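Local coordinates for protein HMG-CoA Lyase (Bacillus subtilis subsp. subtilis, PDB 1YDO) that belongs to the HMGL-like family and folds as a TIM barrel, with two copies of the chain in the assembly, at residues Tyr3-Gly13 with Leu223-Ala234; Leu273-Glu281 with Ser290-Ser298. All blocks are in the same frame, centred on the assembly; numbering follows the deposited sequence.

Contact 1 (Tyr3-Gly13 with Leu223-Ala234)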
ATOM      1  N   TYR A   3     -16.445   2.298 -10.818  1.00 54.62           N
ATOM      2  CA  TYR A   3     -15.507   3.350 -10.432  1.00 50.12           C
ATOM      3  C   TYR A   3     -15.688   4.585 -11.306  1.00 48.06           C
ATOM      4  O   TYR A   3     -15.966   4.478 -12.501  1.00 48.92           O
ATOM      5  CB  TYR A   3     -14.063   2.848 -10.543  1.00 47.85           C
ATOM      6  CG  TYR A   3     -13.738   1.695  -9.620  1.00 44.95           C
ATOM      7  CD1 TYR A   3     -13.569   0.405 -10.117  1.00 45.73           C
ATOM      8  CD2 TYR A   3     -13.620   1.888  -8.247  1.00 43.71           C
ATOM      9  CE1 TYR A   3     -13.293  -0.670  -9.267  1.00 44.30           C
ATOM     10  CE2 TYR A   3     -13.346   0.821  -7.386  1.00 43.45           C
ATOM     11  CZ  TYR A   3     -13.183  -0.452  -7.898  1.00 43.26           C
ATOM     12  OH  TYR A   3     -12.905  -1.505  -7.051  1.00 39.82           O
ATOM     13  N   PRO A   4     -15.532   5.775 -10.715  1.00 45.12           N
ATOM     14  CA  PRO A   4     -15.674   7.042 -11.433  1.00 43.78           C
ATOM     15  C   PRO A   4     -14.734   7.147 -12.622  1.00 42.52           C
ATOM     16  O   PRO A   4     -13.719   6.461 -12.672  1.00 42.44           O
ATOM     17  CB  PRO A   4     -15.377   8.073 -10.356  1.00 44.10           C
ATOM     18  CG  PRO A   4     -14.454   7.342  -9.445  1.00 45.18           C
ATOM     19  CD  PRO A   4     -15.127   6.013  -9.325  1.00 43.30           C
ATOM     20  N   LYS A   5     -15.073   8.009 -13.573  1.00 42.68           N
ATOM     21  CA  LYS A   5     -14.251   8.185 -14.768  1.00 43.34           C
ATOM     22  C   LYS A   5     -13.071   9.118 -14.541  1.00 41.94           C
ATOM     23  O   LYS A   5     -12.000   8.927 -15.117  1.00 41.88           O
ATOM     24  CB  LYS A   5     -15.102   8.725 -15.923  1.00 45.23           C
ATOM     25  CG  LYS A   5     -16.089   7.723 -16.514  1.00 47.73           C
ATOM     26  CD  LYS A   5     -15.373   6.592 -17.245  1.00 49.06           C
ATOM     27  CE  LYS A   5     -16.346   5.569 -17.819  1.00 50.25           C
ATOM     28  NZ  LYS A   5     -15.603   4.519 -18.567  1.00 50.01           N
ATOM     29  N   LYS A   6     -13.272  10.126 -13.702  1.00 40.62           N
ATOM     30  CA  LYS A   6     -12.221  11.088 -13.430  1.00 39.84           C
ATOM     31  C   LYS A   6     -12.163  11.410 -11.939  1.00 38.76           C
ATOM     32  O   LYS A   6     -13.191  11.511 -11.264  1.00 37.36           O
ATOM     33  CB  LYS A   6     -12.465  12.359 -14.259  1.00 40.74           C
ATOM     34  CG  LYS A   6     -11.208  13.132 -14.627  1.00 43.18           C
ATOM     35  CD  LYS A   6     -10.658  13.898 -13.434  1.00 44.36           C
ATOM     36  CE  LYS A   6      -9.408  14.695 -13.796  1.00 44.81           C
ATOM     37  NZ  LYS A   6      -8.977  15.622 -12.702  1.00 45.07           N
ATOM     38  N   VAL A   7     -10.943  11.551 -11.428  1.00 37.18           N
ATOM     39  CA  VAL A   7     -10.735  11.858 -10.028  1.00 34.61           C
ATOM     40  C   VAL A   7      -9.647  12.879  -9.855  1.00 34.23           C
ATOM     41  O   VAL A   7      -8.536  12.677 -10.322  1.00 34.59           O
ATOM     42  CB  VAL A   7     -10.357  10.614  -9.250  1.00 33.72           C
ATOM     43  CG1 VAL A   7      -9.747  11.005  -7.920  1.00 32.67           C
ATOM     44  CG2 VAL A   7     -11.595   9.765  -9.023  1.00 35.67           C
ATOM     45  N   THR A   8      -9.973  13.972  -9.172  1.00 32.84           N
ATOM     46  CA  THR A   8      -9.014  15.037  -8.934  1.00 32.73           C
ATOM     47  C   THR A   8      -8.169  14.809  -7.685  1.00 31.37           C
ATOM     48  O   THR A   8      -8.692  14.670  -6.582  1.00 29.29           O
ATOM     49  CB  THR A   8      -9.724  16.389  -8.820  1.00 34.09           C
ATOM     50  OG1 THR A   8     -11.075  16.178  -8.402  1.00 35.43           O
ATOM     51  CG2 THR A   8      -9.724  17.100 -10.166  1.00 36.22           C
ATOM     52  N   ILE A   9      -6.851  14.771  -7.879  1.00 31.22           N
ATOM     53  CA  ILE A   9      -5.913  14.578  -6.786  1.00 30.36           C
ATOM     54  C   ILE A   9      -5.194  15.887  -6.477  1.00 30.45           C
ATOM     55  O   ILE A   9      -4.729  16.580  -7.381  1.00 30.07           O
ATOM     56  CB  ILE A   9      -4.833  13.537  -7.116  1.00 31.05           C
ATOM     57  CG1 ILE A   9      -3.888  14.099  -8.143  1.00 31.19           C
ATOM     58  CG2 ILE A   9      -5.450  12.249  -7.638  1.00 28.15           C
ATOM     59  CD1 ILE A   9      -2.564  13.442  -8.094  1.00 35.33           C
ATOM     60  N   LYS A  10      -5.076  16.207  -5.191  1.00 31.41           N
ATOM     61  CA  LYS A  10      -4.419  17.436  -4.761  1.00 29.65           C
ATOM     62  C   LYS A  10      -3.051  17.201  -4.114  1.00 28.26           C
ATOM     63  O   LYS A  10      -2.922  16.418  -3.184  1.00 28.80           O
ATOM     64  CB  LYS A  10      -5.351  18.181  -3.805  1.00 30.70           C
ATOM     65  CG  LYS A  10      -6.720  18.432  -4.427  1.00 31.87           C
ATOM     66  CD  LYS A  10      -7.518  19.481  -3.674  1.00 33.24           C
ATOM     67  CE  LYS A  10      -8.776  19.851  -4.436  1.00 33.13           C
ATOM     68  NZ  LYS A  10      -9.552  20.887  -3.706  1.00 37.06           N
ATOM     69  N   GLU A  11      -2.035  17.887  -4.622  1.00 27.65           N
ATOM     70  CA  GLU A  11      -0.683  17.768  -4.096  1.00 28.15           C
ATOM     71  C   GLU A  11      -0.497  18.644  -2.860  1.00 27.97           C
ATOM     72  O   GLU A  11      -0.833  19.827  -2.889  1.00 27.86           O
ATOM     73  CB  GLU A  11       0.327  18.198  -5.160  1.00 29.09           C
ATOM     74  CG  GLU A  11       1.758  18.193  -4.668  1.00 30.80           C
ATOM     75  CD  GLU A  11       2.238  16.799  -4.287  1.00 33.16           C
ATOM     76  OE1 GLU A  11       3.044  16.692  -3.339  1.00 32.67           O
ATOM     77  OE2 GLU A  11       1.824  15.814  -4.940  1.00 31.98           O
ATOM     78  N   VAL A  12       0.026  18.073  -1.774  1.00 28.22           N
ATOM     79  CA  VAL A  12       0.273  18.847  -0.550  1.00 27.48           C
ATOM     80  C   VAL A  12       1.695  18.621  -0.052  1.00 28.52           C
ATOM     81  O   VAL A  12       2.008  18.907   1.105  1.00 30.33           O
ATOM     82  CB  VAL A  12      -0.702  18.484   0.605  1.00 27.10           C
ATOM     83  CG1 VAL A  12      -2.112  18.851   0.222  1.00 25.13           C
ATOM     84  CG2 VAL A  12      -0.602  17.004   0.946  1.00 25.05           C
ATOM     85  N   GLY A  13       2.549  18.118  -0.938  1.00 27.61           N
ATOM     86  CA  GLY A  13       3.922  17.845  -0.571  1.00 28.22           C
ATOM     87  C   GLY A  13       4.726  19.053  -0.136  1.00 29.14           C
ATOM     88  O   GLY A  13       5.358  19.054   0.937  1.00 27.10           O
ATOM     89  N   LEU A 223     -13.171   5.323  -3.380  1.00 29.71           N
ATOM     90  CA  LEU A 223     -13.522   5.437  -4.785  1.00 31.12           C
ATOM     91  C   LEU A 223     -14.857   4.766  -5.051  1.00 32.73           C
ATOM     92  O   LEU A 223     -15.615   5.188  -5.927  1.00 34.15           O
ATOM     93  CB  LEU A 223     -12.456   4.796  -5.663  1.00 30.31           C
ATOM     94  CG  LEU A 223     -11.295   5.699  -6.029  1.00 28.79           C
ATOM     95  CD1 LEU A 223     -10.217   4.852  -6.648  1.00 28.62           C
ATOM     96  CD2 LEU A 223     -11.746   6.791  -6.978  1.00 28.48           C
ATOM     97  N   GLN A 224     -15.139   3.719  -4.290  1.00 33.89           N
ATOM     98  CA  GLN A 224     -16.383   2.984  -4.436  1.00 35.89           C
ATOM     99  C   GLN A 224     -17.564   3.711  -3.815  1.00 36.06           C
ATOM    100  O   GLN A 224     -18.695   3.540  -4.257  1.00 35.93           O
ATOM    101  CB  GLN A 224     -16.258   1.616  -3.791  1.00 38.42           C
ATOM    102  CG  GLN A 224     -15.406   0.621  -4.541  1.00 40.99           C
ATOM    103  CD  GLN A 224     -15.313  -0.711  -3.804  1.00 44.04           C
ATOM    104  OE1 GLN A 224     -14.774  -1.691  -4.324  1.00 45.46           O
ATOM    105  NE2 GLN A 224     -15.841  -0.749  -2.581  1.00 43.29           N
HETATM  106  N   MSE A 225     -17.306   4.509  -2.787  1.00 36.32           N
HETATM  107  CA  MSE A 225     -18.368   5.246  -2.131  1.00 38.15           C
HETATM  108  C   MSE A 225     -18.768   6.482  -2.916  1.00 39.00           C
HETATM  109  O   MSE A 225     -19.874   6.980  -2.743  1.00 40.62           O
HETATM  110  CB  MSE A 225     -17.944   5.666  -0.725  1.00 41.08           C
HETATM  111  CG  MSE A 225     -17.664   4.508   0.233  1.00 47.31           C
HETATM  112 SE   MSE A 225     -19.227   3.367   0.506  1.00 55.81          SE
HETATM  113  CE  MSE A 225     -20.479   4.801   0.937  1.00 55.05           C
ATOM    114  N   GLY A 226     -17.857   6.992  -3.749  1.00 37.78           N
ATOM    115  CA  GLY A 226     -18.152   8.179  -4.543  1.00 36.35           C
ATOM    116  C   GLY A 226     -17.169   9.343  -4.452  1.00 34.55           C
ATOM    117  O   GLY A 226     -17.164  10.225  -5.311  1.00 34.88           O
ATOM    118  N   ILE A 227     -16.345   9.366  -3.412  1.00 32.76           N
ATOM    119  CA  ILE A 227     -15.366  10.441  -3.261  1.00 31.15           C
ATOM    120  C   ILE A 227     -14.510  10.471  -4.526  1.00 29.70           C
ATOM    121  O   ILE A 227     -14.165   9.422  -5.062  1.00 30.17           O
ATOM    122  CB  ILE A 227     -14.446  10.201  -2.026  1.00 29.97           C
ATOM    123  CG1 ILE A 227     -15.162  10.578  -0.732  1.00 29.45           C
ATOM    124  CG2 ILE A 227     -13.200  11.029  -2.140  1.00 29.01           C
ATOM    125  CD1 ILE A 227     -16.243   9.651  -0.347  1.00 30.17           C
ATOM    126  N   THR A 228     -14.164  11.659  -5.002  1.00 29.86           N
ATOM    127  CA  THR A 228     -13.359  11.762  -6.210  1.00 29.58           C
ATOM    128  C   THR A 228     -12.217  12.753  -6.023  1.00 29.16           C
ATOM    129  O   THR A 228     -11.557  13.158  -6.982  1.00 29.40           O
ATOM    130  CB  THR A 228     -14.230  12.206  -7.419  1.00 31.41           C
ATOM    131  OG1 THR A 228     -14.831  13.488  -7.146  1.00 33.42           O
ATOM    132  CG2 THR A 228     -15.345  11.181  -7.687  1.00 29.68           C
ATOM    133  N   VAL A 229     -11.987  13.133  -4.776  1.00 27.52           N
ATOM    134  CA  VAL A 229     -10.927  14.064  -4.448  1.00 27.95           C
ATOM    135  C   VAL A 229      -9.970  13.436  -3.447  1.00 27.09           C
ATOM    136  O   VAL A 229     -10.361  13.042  -2.346  1.00 26.17           O
ATOM    137  CB  VAL A 229     -11.509  15.352  -3.834  1.00 28.63           C
ATOM    138  CG1 VAL A 229     -10.420  16.390  -3.643  1.00 28.51           C
ATOM    139  CG2 VAL A 229     -12.607  15.880  -4.719  1.00 26.32           C
ATOM    140  N   PHE A 230      -8.705  13.342  -3.820  1.00 27.80           N
ATOM    141  CA  PHE A 230      -7.744  12.750  -2.911  1.00 28.68           C
ATOM    142  C   PHE A 230      -6.481  13.558  -2.810  1.00 29.07           C
ATOM    143  O   PHE A 230      -5.952  14.041  -3.806  1.00 29.47           O
ATOM    144  CB  PHE A 230      -7.441  11.334  -3.359  1.00 28.80           C
ATOM    145  CG  PHE A 230      -8.615  10.410  -3.229  1.00 29.64           C
ATOM    146  CD1 PHE A 230      -8.904   9.794  -2.014  1.00 29.76           C
ATOM    147  CD2 PHE A 230      -9.444  10.170  -4.316  1.00 29.41           C
ATOM    148  CE1 PHE A 230     -10.008   8.941  -1.880  1.00 30.32           C
ATOM    149  CE2 PHE A 230     -10.548   9.325  -4.200  1.00 30.86           C
ATOM    150  CZ  PHE A 230     -10.830   8.706  -2.976  1.00 30.13           C
ATOM    151  N   ASP A 231      -6.003  13.716  -1.585  1.00 29.31           N
ATOM    152  CA  ASP A 231      -4.793  14.473  -1.324  1.00 28.15           C
ATOM    153  C   ASP A 231      -3.610  13.546  -1.353  1.00 28.02           C
ATOM    154  O   ASP A 231      -3.705  12.405  -0.902  1.00 29.60           O
ATOM    155  CB  ASP A 231      -4.886  15.133   0.042  1.00 28.10           C
ATOM    156  CG  ASP A 231      -5.874  16.275   0.062  1.00 28.78           C
ATOM    157  OD1 ASP A 231      -6.153  16.794   1.163  1.00 27.80           O
ATOM    158  OD2 ASP A 231      -6.357  16.656  -1.025  1.00 30.06           O
ATOM    159  N   GLY A 232      -2.494  14.041  -1.872  1.00 28.02           N
ATOM    160  CA  GLY A 232      -1.290  13.232  -1.946  1.00 29.82           C
ATOM    161  C   GLY A 232      -0.020  14.038  -1.746  1.00 29.67           C
ATOM    162  O   GLY A 232      -0.046  15.260  -1.773  1.00 28.70           O
ATOM    163  N   SER A 233       1.097  13.353  -1.543  1.00 30.35           N
ATOM    164  CA  SER A 233       2.373  14.023  -1.352  1.00 31.56           C
ATOM    165  C   SER A 233       3.421  13.422  -2.294  1.00 32.04           C
ATOM    166  O   SER A 233       3.717  12.237  -2.217  1.00 32.86           O
ATOM    167  CB  SER A 233       2.821  13.871   0.095  1.00 30.92           C
ATOM    168  OG  SER A 233       4.103  14.444   0.260  1.00 33.35           O
ATOM    169  N   ALA A 234       3.977  14.227  -3.189  1.00 32.60           N
ATOM    170  CA  ALA A 234       4.966  13.702  -4.120  1.00 34.34           C
ATOM    171  C   ALA A 234       6.075  12.934  -3.384  1.00 35.98           C
ATOM    172  O   ALA A 234       6.680  13.447  -2.441  1.00 38.11           O
ATOM    173  CB  ALA A 234       5.564  14.839  -4.950  1.00 32.30           C
TER
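E11 reaches across to A234, whose backbone N meets OE1 at 2.6 Å on the syn side of the carboxylate, nearly straight at 171°. The same OE1 takes a second bond from G13 N, 2.8 Å away and above the carboxylate plane, while OE2 is held by T252. CG anti to the backbone N (chi1 176°) and a bend at chi2 bring this carboxylate just past the C-terminal ends of both strands. Between strands 8-11 and 229-232, parallel pairing alternates: F230 N to T8 O, K10 N to F230 O and G232 N to K10 O, the last at 2.7 Å. V12 N closes the series on G232 O at 2.8 Å. K10 and D231 share a face, and D231 OD2 lies 3.3 Å from K10 CB, but their charges pair elsewhere, K10 with E173 and D231 with R139. On the side of I9 and F230, V7 CG1 meets the edge of the F230 ring in its plane, and V7 CG2 touches L223 CD2 at 3.6 Å. P4 CG abuts that same methyl. The Y3 ring lies beside Q224, ring and amide planes 30° apart; Q224 OE1 bonds to Q224 of the second subunit. Backbone bonds thus join the first and last strands to close the TIM barrel, while a buried carboxylate ties together the segments that follow them.

Contact 2 (Leu273-Glu281 with Ser290-Ser298)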
ATOM      1  N   LEU A 273       5.779  13.568 -12.900  1.00 47.73           N
ATOM      2  CA  LEU A 273       5.667  13.526 -11.437  1.00 45.99           C
ATOM      3  C   LEU A 273       6.821  12.727 -10.839  1.00 44.95           C
ATOM      4  O   LEU A 273       7.507  13.192  -9.931  1.00 43.32           O
ATOM      5  CB  LEU A 273       4.341  12.885 -11.026  1.00 46.38           C
ATOM      6  CG  LEU A 273       4.012  12.923  -9.539  1.00 46.29           C
ATOM      7  CD1 LEU A 273       3.842  14.360  -9.106  1.00 46.23           C
ATOM      8  CD2 LEU A 273       2.744  12.143  -9.269  1.00 48.23           C
ATOM      9  N   LEU A 274       7.018  11.522 -11.363  1.00 43.85           N
ATOM     10  CA  LEU A 274       8.071  10.647 -10.902  1.00 43.37           C
ATOM     11  C   LEU A 274       9.405  11.367 -10.948  1.00 44.52           C
ATOM     12  O   LEU A 274      10.198  11.311 -10.002  1.00 45.31           O
ATOM     13  CB  LEU A 274       8.118   9.398 -11.770  1.00 41.75           C
ATOM     14  CG  LEU A 274       7.038   8.376 -11.453  1.00 40.08           C
ATOM     15  CD1 LEU A 274       6.733   7.547 -12.678  1.00 41.68           C
ATOM     16  CD2 LEU A 274       7.498   7.489 -10.308  1.00 41.43           C
ATOM     17  N   SER A 275       9.653  12.053 -12.054  1.00 44.65           N
ATOM     18  CA  SER A 275      10.893  12.791 -12.211  1.00 43.23           C
ATOM     19  C   SER A 275      10.992  13.807 -11.074  1.00 42.02           C
ATOM     20  O   SER A 275      12.034  13.955 -10.442  1.00 41.81           O
ATOM     21  CB  SER A 275      10.909  13.493 -13.577  1.00 42.99           C
ATOM     22  OG  SER A 275      12.158  14.122 -13.813  1.00 44.25           O
ATOM     23  N   ALA A 276       9.889  14.487 -10.805  1.00 41.36           N
ATOM     24  CA  ALA A 276       9.872  15.484  -9.751  1.00 42.94           C
ATOM     25  C   ALA A 276      10.122  14.868  -8.387  1.00 43.33           C
ATOM     26  O   ALA A 276      10.797  15.470  -7.553  1.00 43.92           O
ATOM     27  CB  ALA A 276       8.555  16.215  -9.747  1.00 43.06           C
ATOM     28  N   ALA A 277       9.576  13.675  -8.160  1.00 43.54           N
ATOM     29  CA  ALA A 277       9.747  12.996  -6.878  1.00 43.68           C
ATOM     30  C   ALA A 277      11.212  12.691  -6.653  1.00 43.72           C
ATOM     31  O   ALA A 277      11.746  12.920  -5.565  1.00 44.69           O
ATOM     32  CB  ALA A 277       8.935  11.704  -6.840  1.00 43.46           C
ATOM     33  N   LYS A 278      11.867  12.185  -7.686  1.00 43.45           N
ATOM     34  CA  LYS A 278      13.280  11.848  -7.572  1.00 43.87           C
ATOM     35  C   LYS A 278      14.102  13.075  -7.217  1.00 42.70           C
ATOM     36  O   LYS A 278      15.026  12.999  -6.415  1.00 42.45           O
ATOM     37  CB  LYS A 278      13.784  11.252  -8.882  1.00 46.34           C
ATOM     38  CG  LYS A 278      15.217  10.776  -8.826  1.00 49.25           C
ATOM     39  CD  LYS A 278      15.655  10.218 -10.171  1.00 52.14           C
ATOM     40  CE  LYS A 278      17.131   9.834 -10.149  1.00 54.26           C
ATOM     41  NZ  LYS A 278      17.612   9.324 -11.470  1.00 54.97           N
ATOM     42  N   TRP A 279      13.750  14.209  -7.807  1.00 42.06           N
ATOM     43  CA  TRP A 279      14.474  15.436  -7.558  1.00 41.24           C
ATOM     44  C   TRP A 279      14.632  15.718  -6.076  1.00 41.26           C
ATOM     45  O   TRP A 279      15.747  15.712  -5.569  1.00 42.00           O
ATOM     46  CB  TRP A 279      13.767  16.602  -8.224  1.00 42.08           C
ATOM     47  CG  TRP A 279      14.662  17.761  -8.449  1.00 42.30           C
ATOM     48  CD1 TRP A 279      15.572  17.905  -9.448  1.00 42.61           C
ATOM     49  CD2 TRP A 279      14.772  18.929  -7.632  1.00 43.32           C
ATOM     50  NE1 TRP A 279      16.245  19.088  -9.308  1.00 43.14           N
ATOM     51  CE2 TRP A 279      15.776  19.739  -8.199  1.00 43.93           C
ATOM     52  CE3 TRP A 279      14.121  19.368  -6.471  1.00 44.24           C
ATOM     53  CZ2 TRP A 279      16.149  20.974  -7.644  1.00 44.63           C
ATOM     54  CZ3 TRP A 279      14.493  20.593  -5.918  1.00 44.89           C
ATOM     55  CH2 TRP A 279      15.498  21.380  -6.506  1.00 45.06           C
ATOM     56  N   ILE A 280      13.524  15.982  -5.386  1.00 41.16           N
ATOM     57  CA  ILE A 280      13.549  16.259  -3.945  1.00 41.48           C
ATOM     58  C   ILE A 280      14.214  15.142  -3.161  1.00 43.39           C
ATOM     59  O   ILE A 280      14.898  15.396  -2.179  1.00 43.80           O
ATOM     60  CB  ILE A 280      12.160  16.394  -3.368  1.00 40.43           C
ATOM     61  CG1 ILE A 280      11.170  15.804  -4.353  1.00 40.46           C
ATOM     62  CG2 ILE A 280      11.878  17.841  -2.998  1.00 38.95           C
ATOM     63  CD1 ILE A 280      10.026  15.104  -3.700  1.00 42.29           C
ATOM     64  N   GLU A 281      13.991  13.901  -3.578  1.00 45.02           N
ATOM     65  CA  GLU A 281      14.599  12.785  -2.888  1.00 47.04           C
ATOM     66  C   GLU A 281      16.103  13.008  -2.837  1.00 49.94           C
ATOM     67  O   GLU A 281      16.753  12.723  -1.832  1.00 51.66           O
ATOM     68  CB  GLU A 281      14.308  11.476  -3.606  1.00 46.09           C
ATOM     69  CG  GLU A 281      14.322  10.276  -2.683  1.00 45.73           C
ATOM     70  CD  GLU A 281      14.599   8.983  -3.406  1.00 45.46           C
ATOM     71  OE1 GLU A 281      14.298   7.915  -2.826  1.00 44.73           O
ATOM     72  OE2 GLU A 281      15.129   9.037  -4.540  1.00 43.86           O
ATOM     73  N   SER A 290       7.922   6.224  -1.495  1.00 32.16           N
ATOM     74  CA  SER A 290       7.221   5.970  -2.747  1.00 31.29           C
ATOM     75  C   SER A 290       7.663   4.691  -3.443  1.00 31.39           C
ATOM     76  O   SER A 290       8.843   4.495  -3.679  1.00 30.63           O
ATOM     77  CB  SER A 290       7.404   7.144  -3.698  1.00 31.12           C
ATOM     78  OG  SER A 290       6.824   6.828  -4.947  1.00 30.54           O
ATOM     79  N   ARG A 291       6.704   3.834  -3.778  1.00 31.57           N
ATOM     80  CA  ARG A 291       7.001   2.586  -4.447  1.00 32.87           C
ATOM     81  C   ARG A 291       7.330   2.821  -5.909  1.00 33.64           C
ATOM     82  O   ARG A 291       8.315   2.290  -6.408  1.00 34.50           O
ATOM     83  CB  ARG A 291       5.824   1.623  -4.371  1.00 33.71           C
ATOM     84  CG  ARG A 291       5.376   1.255  -2.977  1.00 35.78           C
ATOM     85  CD  ARG A 291       6.454   0.554  -2.184  1.00 38.26           C
ATOM     86  NE  ARG A 291       5.899   0.013  -0.953  1.00 41.71           N
ATOM     87  CZ  ARG A 291       6.625  -0.502   0.031  1.00 44.39           C
ATOM     88  NH1 ARG A 291       7.951  -0.541  -0.073  1.00 44.72           N
ATOM     89  NH2 ARG A 291       6.024  -0.981   1.116  1.00 44.56           N
ATOM     90  N   ASN A 292       6.513   3.600  -6.614  1.00 33.79           N
ATOM     91  CA  ASN A 292       6.799   3.839  -8.028  1.00 34.62           C
ATOM     92  C   ASN A 292       8.072   4.635  -8.242  1.00 35.35           C
ATOM     93  O   ASN A 292       8.710   4.526  -9.286  1.00 33.59           O
ATOM     94  CB  ASN A 292       5.638   4.535  -8.730  1.00 33.73           C
ATOM     95  CG  ASN A 292       4.522   3.565  -9.101  1.00 34.87           C
ATOM     96  OD1 ASN A 292       3.677   3.236  -8.271  1.00 33.59           O
ATOM     97  ND2 ASN A 292       4.535   3.082 -10.346  1.00 33.49           N
ATOM     98  N   LEU A 293       8.447   5.442  -7.261  1.00 36.96           N
ATOM     99  CA  LEU A 293       9.666   6.194  -7.413  1.00 39.10           C
ATOM    100  C   LEU A 293      10.810   5.195  -7.490  1.00 41.03           C
ATOM    101  O   LEU A 293      11.725   5.357  -8.295  1.00 42.03           O
ATOM    102  CB  LEU A 293       9.881   7.139  -6.237  1.00 38.90           C
ATOM    103  CG  LEU A 293      11.188   7.939  -6.284  1.00 38.61           C
ATOM    104  CD1 LEU A 293      11.226   8.837  -7.516  1.00 38.94           C
ATOM    105  CD2 LEU A 293      11.309   8.789  -5.030  1.00 39.89           C
ATOM    106  N   GLN A 294      10.773   4.160  -6.656  1.00 42.07           N
ATOM    107  CA  GLN A 294      11.841   3.155  -6.682  1.00 44.14           C
ATOM    108  C   GLN A 294      11.877   2.474  -8.053  1.00 44.60           C
ATOM    109  O   GLN A 294      12.944   2.305  -8.650  1.00 46.87           O
ATOM    110  CB  GLN A 294      11.626   2.106  -5.588  1.00 44.25           C
ATOM    111  CG  GLN A 294      11.474   2.712  -4.201  1.00 45.70           C
ATOM    112  CD  GLN A 294      12.542   3.757  -3.898  1.00 45.18           C
ATOM    113  OE1 GLN A 294      13.737   3.461  -3.941  1.00 45.05           O
ATOM    114  NE2 GLN A 294      12.112   4.986  -3.593  1.00 43.91           N
ATOM    115  N   VAL A 295      10.705   2.092  -8.553  1.00 43.21           N
ATOM    116  CA  VAL A 295      10.603   1.455  -9.855  1.00 42.21           C
ATOM    117  C   VAL A 295      11.131   2.397 -10.935  1.00 42.08           C
ATOM    118  O   VAL A 295      11.808   1.984 -11.873  1.00 41.87           O
ATOM    119  CB  VAL A 295       9.134   1.102 -10.169  1.00 42.14           C
ATOM    120  CG1 VAL A 295       9.019   0.470 -11.548  1.00 41.87           C
ATOM    121  CG2 VAL A 295       8.596   0.161  -9.119  1.00 41.30           C
ATOM    122  N   PHE A 296      10.817   3.673 -10.790  1.00 42.24           N
ATOM    123  CA  PHE A 296      11.261   4.666 -11.751  1.00 42.39           C
ATOM    124  C   PHE A 296      12.784   4.697 -11.809  1.00 42.52           C
ATOM    125  O   PHE A 296      13.370   4.710 -12.891  1.00 42.84           O
ATOM    126  CB  PHE A 296      10.736   6.034 -11.348  1.00 42.25           C
ATOM    127  CG  PHE A 296      11.061   7.114 -12.325  1.00 40.56           C
ATOM    128  CD1 PHE A 296      10.541   7.089 -13.604  1.00 40.02           C
ATOM    129  CD2 PHE A 296      11.868   8.172 -11.956  1.00 41.52           C
ATOM    130  CE1 PHE A 296      10.816   8.108 -14.500  1.00 41.08           C
ATOM    131  CE2 PHE A 296      12.147   9.195 -12.848  1.00 43.67           C
ATOM    132  CZ  PHE A 296      11.618   9.159 -14.121  1.00 42.65           C
ATOM    133  N   LYS A 297      13.418   4.705 -10.641  1.00 41.55           N
ATOM    134  CA  LYS A 297      14.868   4.721 -10.566  1.00 41.00           C
ATOM    135  C   LYS A 297      15.409   3.409 -11.143  1.00 41.85           C
ATOM    136  O   LYS A 297      16.606   3.123 -11.043  1.00 42.37           O
ATOM    137  CB  LYS A 297      15.318   4.892  -9.111  1.00 40.02           C
ATOM    138  CG  LYS A 297      14.941   6.245  -8.515  1.00 39.68           C
ATOM    139  CD  LYS A 297      14.821   6.213  -6.993  1.00 39.57           C
ATOM    140  CE  LYS A 297      16.152   6.003  -6.305  1.00 39.33           C
ATOM    141  NZ  LYS A 297      16.019   6.095  -4.822  1.00 39.13           N
ATOM    142  N   SER A 298      14.517   2.632 -11.759  1.00 41.67           N
ATOM    143  CA  SER A 298      14.844   1.347 -12.366  1.00 42.18           C
ATOM    144  C   SER A 298      15.748   0.529 -11.464  1.00 43.81           C
ATOM    145  O   SER A 298      15.202  -0.099 -10.524  1.00 45.69           O
ATOM    146  CB  SER A 298      15.515   1.541 -13.729  1.00 41.80           C
ATOM    147  OG  SER A 298      14.640   2.134 -14.674  1.00 40.47           O
TER
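L293 CG stands anti to the backbone N (chi1 177°), which carries both methyls of this leucine into the hole formed by L274, A277, K278 and E281, a knob-into-hole fit between helices 270-284 and 291-296. L293 CD1 settles 3.7 Å from A277 CB and close to the backbone of K278, whereas L293 CD2 lies beside the E281 carboxylate, 3.7 Å from E281 CD. One turn on, CG anti to the backbone N (chi1 -176°) swings the F296 ring out toward helix 270-284, where L274 CB sits over the ring centre, 3.8 Å from the centroid, a CH-pi contact. L274 CD2 meanwhile packs on F296 CB and on N292 CB, the latter at 3.8 Å. Beyond this apolar patch, K297 brings NZ to the E281 carboxylate, which approaches from the opposite direction. In this salt bridge K297 NZ lies 3.1 Å from E281 OE2, on its syn side, with a weaker bond to OE1; OE1 also accepts from L288 N. At the start of the short helix, S290 OG caps L293 N at 3.1 Å and bonds to E253. The segment axes cross at -92°, which concentrates the apolar contact around L293 and L274. The C-terminal helix is thus held by a leucine knob and an aromatic face, with an ion pair involving the exposed K297 at the border.

Overall arrangement
Contact 1 lies in the core of the fold and contact 2 toward its surface, about 20 Å apart between centres. The first joins two neighbouring barrel strands far apart in sequence; the second joins two consecutive helices near the C-terminus. Their chemistry follows: repeated main-chain bonds and a buried carboxylate in contact 1, side-chain packing with a peripheral salt bridge in contact 2. They share no helix or strand but touch where A234 O packs against I280 CD1, and helix 252-261 borders both, meeting I9 and L223 in one and A277 and N292 in the other. Each also reaches the second subunit, contact 1 through Y3 and Q224, contact 2 chiefly through helix 291-296.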